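N utilization substance protein B homolog (Thermotoga maritima, PDB 1TZV) probably binds the boxA antiterminator sequence of ribosomal RNA operons and takes part in transcription antitermination, existing as a monomer in equilibrium with a homodimer. Local coordinates at residues R9-F21 against V79-E91. Numbering follows the deposited sequence. Where two conformers were deposited one is given.
Sequences RLAVFKALFQHEF and VVDRNVLRLATYE
Phe13 sits as a knob among Val80, Asn83, Val84 and Leu87 of helix 79-91. Its CB rests on Leu87 CD2 at 3.8 Å; with CG anti to the backbone N (chi1 174°), the ring end is brought to Val80 and Val84. Phe13 CD1 and CE1 meet Val84 CG2, Val80 O lies at the ring edge, 3.7 Å from Phe13 CE1, and Phe13 CZ ends on Val80 CG1 at 3.9 Å. Leu87 returns the knobs-into-holes packing, its CD1 against Val12 CG1 and its CD2 against Arg9 CG, within the all-helical NusB fold, where helix 41-56 also covers Val12 and Leu87. Beyond Leu87, the Arg9 chain bends at chi3 (-68°) and grips Glu91 side-on: NE donates to OE2 at 2.9 Å and NH2 reaches both carboxylate oxygens, the two planes 63° apart. With alanine at Arg9, the buried Glu91 carboxylate is likely to lose its cationic mate, leaving it to its hydrogen bonds with Tyr50 and Thr103, and Leu87 CD2 its contact with Arg9 CG. At the other end of the interface Arg82 takes Glu20 similarly, NE to OE1 at 2.9 Å and NH1 to OE2 at 3.0 Å, the latter from above the carboxylate plane. Arg86, paired mainly with Asp62, adds a longer salt bridge from NH2 to Glu20 OE1 at 3.5 Å.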
ATOM      1  N   ARG A   9       1.303   8.730   1.209  1.00 15.83           N
ATOM      2  CA  ARG A   9       0.978   7.364   0.830  1.00 15.46           C
ATOM      3  C   ARG A   9       0.858   7.195  -0.674  1.00 15.60           C
ATOM      4  O   ARG A   9       1.241   6.144  -1.208  1.00 15.70           O
ATOM      5  CB  ARG A   9      -0.313   6.889   1.503  1.00 14.30           C
ATOM      6  CG  ARG A   9      -0.519   5.394   1.372  1.00 17.94           C
ATOM      7  CD  ARG A   9      -1.878   4.951   1.857  1.00 17.75           C
ATOM      8  NE  ARG A   9      -2.073   5.073   3.299  1.00 18.59           N
ATOM      9  CZ  ARG A   9      -2.806   6.016   3.872  1.00 19.93           C
ATOM     10  NH1 ARG A   9      -3.405   6.950   3.145  1.00 19.41           N
ATOM     11  NH2 ARG A   9      -3.003   5.978   5.177  1.00 20.18           N
ATOM     12  N   LEU A  10       0.330   8.206  -1.359  0.50 14.86           N
ATOM     13  CA  LEU A  10       0.210   8.119  -2.811  0.50 16.13           C
ATOM     14  C   LEU A  10       1.586   8.069  -3.467  0.50 16.97           C
ATOM     15  O   LEU A  10       1.751   7.441  -4.507  0.50 17.18           O
ATOM     16  CB  LEU A  10      -0.584   9.299  -3.382  0.50 19.26           C
ATOM     17  CG  LEU A  10      -2.102   9.144  -3.512  0.50 16.80           C
ATOM     18  CD1 LEU A  10      -2.661  10.480  -3.984  0.50 20.81           C
ATOM     19  CD2 LEU A  10      -2.472   8.003  -4.481  0.50 16.31           C
ATOM     20  N   ALA A  11       2.579   8.730  -2.877  1.00 14.87           N
ATOM     21  CA  ALA A  11       3.931   8.695  -3.460  1.00 15.73           C
ATOM     22  C   ALA A  11       4.468   7.260  -3.382  1.00 13.66           C
ATOM     23  O   ALA A  11       5.138   6.782  -4.306  1.00 14.57           O
ATOM     24  CB  ALA A  11       4.873   9.655  -2.709  1.00 16.91           C
ATOM     25  N   VAL A  12       4.192   6.583  -2.265  1.00 14.22           N
ATOM     26  CA  VAL A  12       4.606   5.193  -2.089  1.00 13.61           C
ATOM     27  C   VAL A  12       3.917   4.347  -3.172  1.00 13.56           C
ATOM     28  O   VAL A  12       4.559   3.538  -3.853  1.00 14.04           O
ATOM     29  CB  VAL A  12       4.223   4.683  -0.667  1.00 13.98           C
ATOM     30  CG1 VAL A  12       4.520   3.217  -0.559  1.00 14.40           C
ATOM     31  CG2 VAL A  12       4.996   5.455   0.396  1.00 15.49           C
ATOM     32  N   PHE A  13       2.613   4.558  -3.335  1.00 12.80           N
ATOM     33  CA  PHE A  13       1.877   3.821  -4.348  1.00 13.94           C
ATOM     34  C   PHE A  13       2.447   4.093  -5.737  1.00 12.83           C
ATOM     35  O   PHE A  13       2.631   3.156  -6.507  1.00 13.70           O
ATOM     36  CB  PHE A  13       0.395   4.179  -4.330  1.00 13.04           C
ATOM     37  CG  PHE A  13      -0.360   3.550  -5.459  1.00 13.01           C
ATOM     38  CD1 PHE A  13      -0.676   2.200  -5.424  1.00 13.72           C
ATOM     39  CD2 PHE A  13      -0.639   4.273  -6.602  1.00 13.79           C
ATOM     40  CE1 PHE A  13      -1.254   1.572  -6.539  1.00 14.81           C
ATOM     41  CE2 PHE A  13      -1.216   3.662  -7.721  1.00 15.96           C
ATOM     42  CZ  PHE A  13      -1.520   2.308  -7.684  1.00 16.99           C
ATOM     43  N   LYS A  14       2.722   5.353  -6.064  0.50 13.94           N
ATOM     44  CA  LYS A  14       3.276   5.659  -7.378  0.50 15.08           C
ATOM     45  C   LYS A  14       4.606   4.963  -7.623  0.50 14.21           C
ATOM     46  O   LYS A  14       4.870   4.516  -8.742  0.50 16.58           O
ATOM     47  CB  LYS A  14       3.419   7.170  -7.554  0.50 15.66           C
ATOM     48  CG  LYS A  14       2.085   7.898  -7.611  0.50 20.56           C
ATOM     49  CD  LYS A  14       2.263   9.391  -7.856  0.50 25.14           C
ATOM     50  CE  LYS A  14       3.016  10.052  -6.716  0.50 31.04           C
ATOM     51  NZ  LYS A  14       3.311  11.480  -6.995  0.50 36.19           N
ATOM     52  N   ALA A  15       5.445   4.847  -6.597  1.00 13.40           N
ATOM     53  CA  ALA A  15       6.725   4.161  -6.772  1.00 13.54           C
ATOM     54  C   ALA A  15       6.465   2.679  -7.076  1.00 13.83           C
ATOM     55  O   ALA A  15       7.090   2.105  -7.967  1.00 15.25           O
ATOM     56  CB  ALA A  15       7.605   4.325  -5.518  1.00 13.98           C
ATOM     57  N   LEU A  16       5.529   2.057  -6.349  1.00 13.01           N
ATOM     58  CA  LEU A  16       5.183   0.655  -6.586  1.00 13.47           C
ATOM     59  C   LEU A  16       4.627   0.473  -8.001  1.00 12.96           C
ATOM     60  O   LEU A  16       4.999  -0.468  -8.691  1.00 13.42           O
ATOM     61  CB  LEU A  16       4.132   0.166  -5.571  1.00 13.00           C
ATOM     62  CG  LEU A  16       4.610   0.123  -4.127  1.00 13.47           C
ATOM     63  CD1 LEU A  16       3.415  -0.113  -3.225  1.00 15.53           C
ATOM     64  CD2 LEU A  16       5.626  -0.974  -3.940  1.00 15.25           C
ATOM     65  N   PHE A  17       3.735   1.371  -8.404  1.00 12.39           N
ATOM     66  CA  PHE A  17       3.129   1.317  -9.741  1.00 13.89           C
ATOM     67  C   PHE A  17       4.217   1.426 -10.820  1.00 13.36           C
ATOM     68  O   PHE A  17       4.280   0.606 -11.755  1.00 15.52           O
ATOM     69  CB  PHE A  17       2.115   2.468  -9.831  1.00 15.02           C
ATOM     70  CG  PHE A  17       1.420   2.609 -11.175  1.00 15.72           C
ATOM     71  CD1 PHE A  17       2.042   3.269 -12.242  1.00 20.57           C
ATOM     72  CD2 PHE A  17       0.116   2.159 -11.337  1.00 16.14           C
ATOM     73  CE1 PHE A  17       1.361   3.481 -13.461  1.00 19.65           C
ATOM     74  CE2 PHE A  17      -0.579   2.365 -12.543  1.00 16.38           C
ATOM     75  CZ  PHE A  17       0.049   3.028 -13.609  1.00 20.00           C
ATOM     76  N   GLN A  18       5.081   2.423 -10.700  1.00 14.43           N
ATOM     77  CA  GLN A  18       6.131   2.586 -11.701  1.00 15.65           C
ATOM     78  C   GLN A  18       7.118   1.429 -11.752  1.00 15.40           C
ATOM     79  O   GLN A  18       7.616   1.067 -12.831  1.00 16.27           O
ATOM     80  CB  GLN A  18       6.871   3.906 -11.467  1.00 20.39           C
ATOM     81  CG  GLN A  18       5.985   5.113 -11.732  1.00 22.08           C
ATOM     82  CD  GLN A  18       6.759   6.404 -11.814  1.00 37.22           C
ATOM     83  OE1 GLN A  18       6.607   7.169 -12.768  1.00 53.13           O
ATOM     84  NE2 GLN A  18       7.593   6.662 -10.816  1.00 37.88           N
ATOM     85  N   HIS A  19       7.394   0.800 -10.612  1.00 15.75           N
ATOM     86  CA  HIS A  19       8.331  -0.290 -10.604  1.00 15.09           C
ATOM     87  C   HIS A  19       7.857  -1.469 -11.447  1.00 16.43           C
ATOM     88  O   HIS A  19       8.682  -2.246 -11.955  1.00 16.33           O
ATOM     89  CB  HIS A  19       8.627  -0.762  -9.171  1.00 16.44           C
ATOM     90  CG  HIS A  19       9.703  -1.801  -9.102  1.00 15.44           C
ATOM     91  ND1 HIS A  19       9.437  -3.150  -9.048  1.00 18.87           N
ATOM     92  CD2 HIS A  19      11.054  -1.681  -9.123  1.00 17.95           C
ATOM     93  CE1 HIS A  19      10.579  -3.822  -9.029  1.00 20.25           C
ATOM     94  NE2 HIS A  19      11.570  -2.954  -9.071  1.00 20.62           N
ATOM     95  N   GLU A  20       6.545  -1.618 -11.608  1.00 15.04           N
ATOM     96  CA  GLU A  20       6.018  -2.733 -12.412  1.00 16.06           C
ATOM     97  C   GLU A  20       6.494  -2.690 -13.872  1.00 17.12           C
ATOM     98  O   GLU A  20       6.492  -3.722 -14.560  1.00 17.07           O
ATOM     99  CB  GLU A  20       4.482  -2.738 -12.376  1.00 15.93           C
ATOM    100  CG  GLU A  20       3.895  -3.016 -10.974  1.00 17.99           C
ATOM    101  CD  GLU A  20       3.561  -4.483 -10.752  1.00 20.45           C
ATOM    102  OE1 GLU A  20       3.248  -4.871  -9.602  1.00 16.54           O
ATOM    103  OE2 GLU A  20       3.593  -5.251 -11.736  1.00 24.08           O
ATOM    104  N   PHE A  21       6.919  -1.515 -14.322  1.00 14.61           N
ATOM    105  CA  PHE A  21       7.390  -1.334 -15.698  1.00 18.24           C
ATOM    106  C   PHE A  21       8.869  -1.003 -15.735  1.00 17.75           C
ATOM    107  O   PHE A  21       9.435  -0.747 -16.803  1.00 18.95           O
ATOM    108  CB  PHE A  21       6.571  -0.220 -16.338  1.00 18.86           C
ATOM    109  CG  PHE A  21       5.098  -0.429 -16.196  1.00 18.30           C
ATOM    110  CD1 PHE A  21       4.369   0.280 -15.248  1.00 21.11           C
ATOM    111  CD2 PHE A  21       4.463  -1.422 -16.932  1.00 20.63           C
ATOM    112  CE1 PHE A  21       3.018  -0.007 -15.034  1.00 21.70           C
ATOM    113  CE2 PHE A  21       3.126  -1.720 -16.729  1.00 22.06           C
ATOM    114  CZ  PHE A  21       2.397  -1.014 -15.780  1.00 21.06           C
ATOM    115  N   VAL A  79      -2.080  -3.884 -11.911  0.50 15.19           N
ATOM    116  CA  VAL A  79      -0.958  -3.306 -11.193  0.50 16.04           C
ATOM    117  C   VAL A  79      -1.490  -2.434 -10.042  0.50 14.39           C
ATOM    118  O   VAL A  79      -0.862  -2.361  -8.981  0.50 15.77           O
ATOM    119  CB  VAL A  79      -0.041  -2.459 -12.131  0.50 15.24           C
ATOM    120  CG1 VAL A  79       0.674  -3.368 -13.138  0.50 18.11           C
ATOM    121  CG2 VAL A  79      -0.864  -1.405 -12.868  0.50 19.92           C
ATOM    122  N   VAL A  80      -2.637  -1.790 -10.234  1.00 12.93           N
ATOM    123  CA  VAL A  80      -3.191  -0.957  -9.178  1.00 12.76           C
ATOM    124  C   VAL A  80      -3.659  -1.792  -7.996  1.00 12.56           C
ATOM    125  O   VAL A  80      -3.257  -1.541  -6.847  1.00 12.98           O
ATOM    126  CB  VAL A  80      -4.370  -0.125  -9.663  1.00 12.75           C
ATOM    127  CG1 VAL A  80      -4.982   0.652  -8.489  1.00 14.96           C
ATOM    128  CG2 VAL A  80      -3.911   0.844 -10.768  1.00 15.92           C
ATOM    129  N   ASP A  81      -4.496  -2.798  -8.232  1.00 12.89           N
ATOM    130  CA  ASP A  81      -5.017  -3.573  -7.114  1.00 14.32           C
ATOM    131  C   ASP A  81      -3.940  -4.358  -6.377  1.00 13.44           C
ATOM    132  O   ASP A  81      -3.955  -4.437  -5.144  1.00 14.18           O
ATOM    133  CB  ASP A  81      -6.131  -4.489  -7.610  1.00 13.46           C
ATOM    134  CG  ASP A  81      -7.351  -3.714  -8.061  1.00 16.09           C
ATOM    135  OD1 ASP A  81      -7.481  -2.533  -7.659  1.00 16.91           O
ATOM    136  OD2 ASP A  81      -8.172  -4.307  -8.805  1.00 17.48           O
ATOM    137  N   ARG A  82      -3.005  -4.959  -7.099  1.00 13.78           N
ATOM    138  CA  ARG A  82      -1.933  -5.704  -6.457  1.00 12.96           C
ATOM    139  C   ARG A  82      -1.117  -4.800  -5.531  1.00 12.62           C
ATOM    140  O   ARG A  82      -0.822  -5.150  -4.366  1.00 14.14           O
ATOM    141  CB  ARG A  82      -1.006  -6.310  -7.539  1.00 12.79           C
ATOM    142  CG  ARG A  82       0.341  -6.839  -7.010  1.00 14.56           C
ATOM    143  CD  ARG A  82       1.093  -7.706  -8.038  1.00 14.73           C
ATOM    144  NE  ARG A  82       1.317  -7.005  -9.297  1.00 14.77           N
ATOM    145  CZ  ARG A  82       0.562  -7.156 -10.378  1.00 15.67           C
ATOM    146  NH1 ARG A  82       0.841  -6.449 -11.458  1.00 17.20           N
ATOM    147  NH2 ARG A  82      -0.436  -8.033 -10.398  1.00 16.69           N
ATOM    148  N   ASN A  83      -0.768  -3.616  -6.014  1.00 13.24           N
ATOM    149  CA  ASN A  83       0.053  -2.734  -5.199  1.00 13.45           C
ATOM    150  C   ASN A  83      -0.713  -1.999  -4.103  1.00 11.47           C
ATOM    151  O   ASN A  83      -0.132  -1.698  -3.050  1.00 12.93           O
ATOM    152  CB  ASN A  83       0.875  -1.846  -6.122  1.00 12.64           C
ATOM    153  CG  ASN A  83       1.910  -2.655  -6.873  1.00 12.39           C
ATOM    154  OD1 ASN A  83       1.796  -2.895  -8.101  1.00 16.59           O
ATOM    155  ND2 ASN A  83       2.868  -3.154  -6.161  1.00 11.44           N
ATOM    156  N   VAL A  84      -1.996  -1.741  -4.309  1.00 12.82           N
ATOM    157  CA  VAL A  84      -2.790  -1.157  -3.230  1.00 13.28           C
ATOM    158  C   VAL A  84      -2.851  -2.227  -2.117  1.00 12.44           C
ATOM    159  O   VAL A  84      -2.712  -1.893  -0.929  1.00 12.48           O
ATOM    160  CB  VAL A  84      -4.225  -0.816  -3.689  1.00 13.30           C
ATOM    161  CG1 VAL A  84      -5.150  -0.581  -2.459  1.00 14.23           C
ATOM    162  CG2 VAL A  84      -4.188   0.436  -4.540  1.00 14.94           C
ATOM    163  N   LEU A  85      -3.049  -3.492  -2.457  1.00 12.24           N
ATOM    164  CA  LEU A  85      -3.105  -4.528  -1.428  1.00 13.61           C
ATOM    165  C   LEU A  85      -1.771  -4.659  -0.706  1.00 12.31           C
ATOM    166  O   LEU A  85      -1.728  -4.800   0.523  1.00 13.34           O
ATOM    167  CB  LEU A  85      -3.549  -5.867  -2.034  1.00 14.01           C
ATOM    168  CG  LEU A  85      -5.027  -5.899  -2.452  1.00 13.70           C
ATOM    169  CD1 LEU A  85      -5.312  -7.213  -3.194  1.00 15.91           C
ATOM    170  CD2 LEU A  85      -5.954  -5.778  -1.230  1.00 15.13           C
ATOM    171  N   ARG A  86      -0.659  -4.596  -1.428  1.00 13.26           N
ATOM    172  CA  ARG A  86       0.659  -4.675  -0.791  1.00 12.71           C
ATOM    173  C   ARG A  86       0.867  -3.507   0.176  1.00 12.56           C
ATOM    174  O   ARG A  86       1.293  -3.693   1.328  1.00 13.62           O
ATOM    175  CB  ARG A  86       1.785  -4.640  -1.834  1.00 14.19           C
ATOM    176  CG  ARG A  86       1.944  -5.914  -2.608  1.00 13.50           C
ATOM    177  CD  ARG A  86       2.794  -5.656  -3.827  1.00 15.69           C
ATOM    178  NE  ARG A  86       3.321  -6.912  -4.357  1.00 14.63           N
ATOM    179  CZ  ARG A  86       3.904  -7.032  -5.549  1.00 15.15           C
ATOM    180  NH1 ARG A  86       4.391  -8.205  -5.928  1.00 15.42           N
ATOM    181  NH2 ARG A  86       3.947  -5.990  -6.372  1.00 16.41           N
ATOM    182  N   LEU A  87       0.573  -2.302  -0.289  0.50 13.98           N
ATOM    183  CA  LEU A  87       0.738  -1.088   0.506  0.50 13.59           C
ATOM    184  C   LEU A  87      -0.124  -1.104   1.772  0.50 13.26           C
ATOM    185  O   LEU A  87       0.352  -0.810   2.886  0.50 15.43           O
ATOM    186  CB  LEU A  87       0.400   0.132  -0.367  0.50 16.05           C
ATOM    187  CG  LEU A  87       0.350   1.529   0.265  0.50 19.34           C
ATOM    188  CD1 LEU A  87       1.558   1.773   1.150  0.50 21.46           C
ATOM    189  CD2 LEU A  87       0.293   2.566  -0.851  0.50 27.73           C
ATOM    190  N   ALA A  88      -1.394  -1.440   1.611  1.00 13.14           N
ATOM    191  CA  ALA A  88      -2.317  -1.498   2.744  1.00 13.00           C
ATOM    192  C   ALA A  88      -1.946  -2.603   3.730  1.00 12.76           C
ATOM    193  O   ALA A  88      -2.088  -2.401   4.949  1.00 14.83           O
ATOM    194  CB  ALA A  88      -3.764  -1.708   2.250  1.00 13.01           C
ATOM    195  N   THR A  89      -1.506  -3.765   3.250  1.00 12.90           N
ATOM    196  CA  THR A  89      -1.129  -4.867   4.145  1.00 14.29           C
ATOM    197  C   THR A  89       0.107  -4.447   4.941  1.00 14.31           C
ATOM    198  O   THR A  89       0.174  -4.667   6.163  1.00 15.85           O
ATOM    199  CB  THR A  89      -0.894  -6.157   3.334  1.00 14.31           C
ATOM    200  OG1 THR A  89      -2.130  -6.517   2.710  1.00 14.64           O
ATOM    201  CG2 THR A  89      -0.470  -7.336   4.241  1.00 13.94           C
ATOM    202  N   TYR A  90       1.071  -3.813   4.285  1.00 14.26           N
ATOM    203  CA  TYR A  90       2.249  -3.324   4.971  1.00 15.14           C
ATOM    204  C   TYR A  90       1.820  -2.351   6.069  1.00 14.75           C
ATOM    205  O   TYR A  90       2.263  -2.445   7.219  1.00 16.82           O
ATOM    206  CB  TYR A  90       3.174  -2.585   3.990  1.00 14.28           C
ATOM    207  CG  TYR A  90       4.200  -1.748   4.723  1.00 14.49           C
ATOM    208  CD1 TYR A  90       5.313  -2.349   5.345  1.00 16.37           C
ATOM    209  CD2 TYR A  90       3.979  -0.389   4.944  1.00 14.18           C
ATOM    210  CE1 TYR A  90       6.156  -1.608   6.177  1.00 17.39           C
ATOM    211  CE2 TYR A  90       4.820   0.360   5.780  1.00 17.68           C
ATOM    212  CZ  TYR A  90       5.895  -0.267   6.390  1.00 18.32           C
ATOM    213  OH  TYR A  90       6.689   0.446   7.267  1.00 20.18           O
ATOM    214  N   GLU A  91       0.965  -1.396   5.725  1.00 14.50           N
ATOM    215  CA  GLU A  91       0.533  -0.402   6.688  1.00 16.14           C
ATOM    216  C   GLU A  91      -0.219  -1.043   7.858  1.00 16.54           C
ATOM    217  O   GLU A  91       0.022  -0.694   9.031  1.00 17.77           O
ATOM    218  CB  GLU A  91      -0.327   0.660   5.987  1.00 13.96           C
ATOM    219  CG  GLU A  91      -0.620   1.849   6.863  1.00 16.59           C
ATOM    220  CD  GLU A  91      -1.361   2.925   6.103  1.00 17.27           C
ATOM    221  OE1 GLU A  91      -2.611   2.910   6.125  1.00 20.28           O
ATOM    222  OE2 GLU A  91      -0.709   3.768   5.476  1.00 16.85           O
TER
HETATM  223  O   HOH W   1       5.517  -6.710  -8.937  1.00 23.97           O